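ORF14 (Streptomyces clavuligerus, PDB 2WPX) binds acetyl-CoA and is probably an acyltransferase of the tandem GNAT type, from the clavulanic acid biosynthesis pathway. Local coordinates at residues 43-48 / 229-234. Numbering follows the deposited sequence.
Sequences NVDMVG and VGRGRR
Asp45 OD2 accepts three hydrogen bonds from two arginines that follow the end of helix 222-230. Arg231 NE gives the shortest, 2.7 Å to Asp45 OD2, and arrives nearly along the C-O bond. Arg231 NH2 meets Asp45 OD2 on its syn side at 3.0 Å, so this side-on grip ends on a single atom. The guanidinium of Arg231 and the carboxylate are close to coplanar. A bend at chi3 (57°) turns the Arg231 guanidinium to the carboxylate.

Arg233 also grips side-on, but takes both oxygens. Arg233 NE reaches Asp45 OD2 at 3.1 Å in a fairly straight bond (165°), and Arg233 NH2 reaches Asp45 OD1, also at 3.1 Å. Both come from above the carboxylate plane, and the two flat groups stand 76° apart. Asp45 is buried, and the two positive charges probably keep it ionised. Arg233 NH1 is held in turn by Ser255 OG.

Backbone packing is close beside this network. Arg231 CG lies 3.4 Å from Gly48 C. Val44 CG1 rests on Arg231 O and on the CA of Gly232, the glycine of the Schellman motif that ends helix 222-230. One water donates to both Val44 O and Gly230 O.

The contact joins the two GNAT-family regions of the chain, away from the acetyl-CoA pocket. Helix 43-51 packs on helix 18-33 through Met46 and Val47. It meets the turn between helix 222-230 and strand 234-242, where Thr257 and Thr258, just after strand 247-256, touch both segments.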
loop_
_atom_site.group_PDB
_atom_site.type_symbol
_atom_site.label_atom_id
_atom_site.label_comp_id
_atom_site.label_asym_id
_atom_site.label_seq_id
_atom_site.Cartn_x
_atom_site.Cartn_y
_atom_site.Cartn_z
ATOM N N ASN A 43 -9.733 -7.485 9.641
ATOM C CA ASN A 43 -10.836 -6.673 10.157
ATOM C C ASN A 43 -10.451 -5.548 11.079
ATOM O O ASN A 43 -11.050 -4.481 11.032
ATOM C CB ASN A 43 -11.884 -7.593 10.785
ATOM C CG ASN A 43 -12.572 -8.431 9.720
ATOM O OD1 ASN A 43 -12.376 -8.179 8.560
ATOM N ND2 ASN A 43 -13.354 -9.411 10.103
ATOM N N VAL A 44 -9.458 -5.790 11.926
ATOM C CA VAL A 44 -8.864 -4.709 12.704
ATOM C C VAL A 44 -8.327 -3.603 11.802
ATOM O O VAL A 44 -8.711 -2.429 11.925
ATOM C CB VAL A 44 -7.782 -5.277 13.650
ATOM C CG1 VAL A 44 -7.067 -4.125 14.504
ATOM C CG2 VAL A 44 -8.470 -6.358 14.576
ATOM N N ASP A 45 -7.449 -3.989 10.870
ATOM C CA ASP A 45 -6.941 -3.050 9.860
ATOM C C ASP A 45 -8.082 -2.317 9.151
ATOM O O ASP A 45 -8.110 -1.072 9.074
ATOM C CB ASP A 45 -6.082 -3.838 8.882
ATOM C CG ASP A 45 -5.447 -2.989 7.819
ATOM O OD1 ASP A 45 -5.181 -3.547 6.735
ATOM O OD2 ASP A 45 -5.176 -1.787 8.058
ATOM N N MET A 46 -9.049 -3.074 8.626
ATOM C CA MET A 46 -10.092 -2.437 7.809
ATOM C C MET A 46 -10.961 -1.445 8.580
ATOM O O MET A 46 -11.214 -0.341 8.108
ATOM C CB MET A 46 -10.986 -3.455 7.104
ATOM C CG MET A 46 -10.299 -4.275 6.025
ATOM S SD MET A 46 -9.238 -3.468 4.785
ATOM C CE MET A 46 -10.215 -2.163 4.283
ATOM N N VAL A 47 -11.422 -1.872 9.749
ATOM C CA VAL A 47 -12.309 -1.061 10.521
ATOM C C VAL A 47 -11.550 0.153 11.002
ATOM O O VAL A 47 -12.099 1.249 11.040
ATOM C CB VAL A 47 -12.953 -1.835 11.716
ATOM C CG1 VAL A 47 -13.749 -0.826 12.631
ATOM C CG2 VAL A 47 -13.846 -2.996 11.194
ATOM N N GLY A 48 -10.286 -0.013 11.348
ATOM C CA GLY A 48 -9.522 1.142 11.737
ATOM C C GLY A 48 -9.302 2.009 10.524
ATOM O O GLY A 48 -9.123 3.217 10.688
ATOM N N VAL A 229 -1.208 2.366 14.124
ATOM C CA VAL A 229 -1.497 1.812 15.426
ATOM C C VAL A 229 -2.979 1.650 15.544
ATOM O O VAL A 229 -3.415 0.617 16.035
ATOM C CB VAL A 229 -0.958 2.703 16.613
ATOM C CG1 VAL A 229 -1.396 2.135 17.924
ATOM C CG2 VAL A 229 0.579 2.788 16.592
ATOM N N GLY A 230 -3.747 2.641 15.075
ATOM C CA GLY A 230 -5.206 2.558 15.108
ATOM C C GLY A 230 -5.725 1.415 14.236
ATOM O O GLY A 230 -6.769 0.813 14.500
ATOM N N ARG A 231 -4.985 1.121 13.183
ATOM C CA ARG A 231 -5.326 0.003 12.349
ATOM C C ARG A 231 -4.731 -1.326 12.879
ATOM O O ARG A 231 -4.897 -2.337 12.270
ATOM C CB ARG A 231 -4.935 0.314 10.894
ATOM C CG ARG A 231 -5.941 1.343 10.321
ATOM C CD ARG A 231 -5.493 1.972 8.990
ATOM N NE ARG A 231 -5.257 0.958 8.002
ATOM C CZ ARG A 231 -5.041 1.225 6.715
ATOM N NH1 ARG A 231 -5.112 2.491 6.287
ATOM N NH2 ARG A 231 -4.804 0.235 5.866
ATOM N N GLY A 232 -4.105 -1.310 14.041
ATOM C CA GLY A 232 -3.569 -2.535 14.645
ATOM C C GLY A 232 -2.308 -3.044 13.946
ATOM O O GLY A 232 -1.937 -4.213 14.096
ATOM N N ARG A 233 -1.696 -2.173 13.131
ATOM C CA ARG A 233 -0.469 -2.506 12.426
ATOM C C ARG A 233 0.753 -2.218 13.299
ATOM O O ARG A 233 0.843 -1.166 13.942
ATOM C CB ARG A 233 -0.353 -1.688 11.129
ATOM C CG ARG A 233 -1.248 -2.219 10.043
ATOM C CD ARG A 233 -1.257 -1.335 8.858
ATOM N NE ARG A 233 -2.051 -1.938 7.788
ATOM C CZ ARG A 233 -1.510 -2.722 6.861
ATOM N NH1 ARG A 233 -0.209 -2.994 6.904
ATOM N NH2 ARG A 233 -2.252 -3.239 5.910
ATOM N N ARG A 234 1.702 -3.140 13.245
ATOM C CA ARG A 234 2.947 -3.085 13.956
ATOM C C ARG A 234 4.065 -2.895 12.909
ATOM O O ARG A 234 3.961 -3.422 11.793
ATOM C CB ARG A 234 3.136 -4.502 14.471
ATOM C CG ARG A 234 3.631 -4.666 15.770
ATOM C CD ARG A 234 2.895 -5.842 16.416
ATOM N NE ARG A 234 2.996 -7.209 15.887
ATOM C CZ ARG A 234 1.922 -8.005 15.670
ATOM N NH1 ARG A 234 0.675 -7.540 15.818
ATOM N NH2 ARG A 234 2.064 -9.262 15.286
HETATM O O HOH W 1 -9.001 -1.061 14.379
#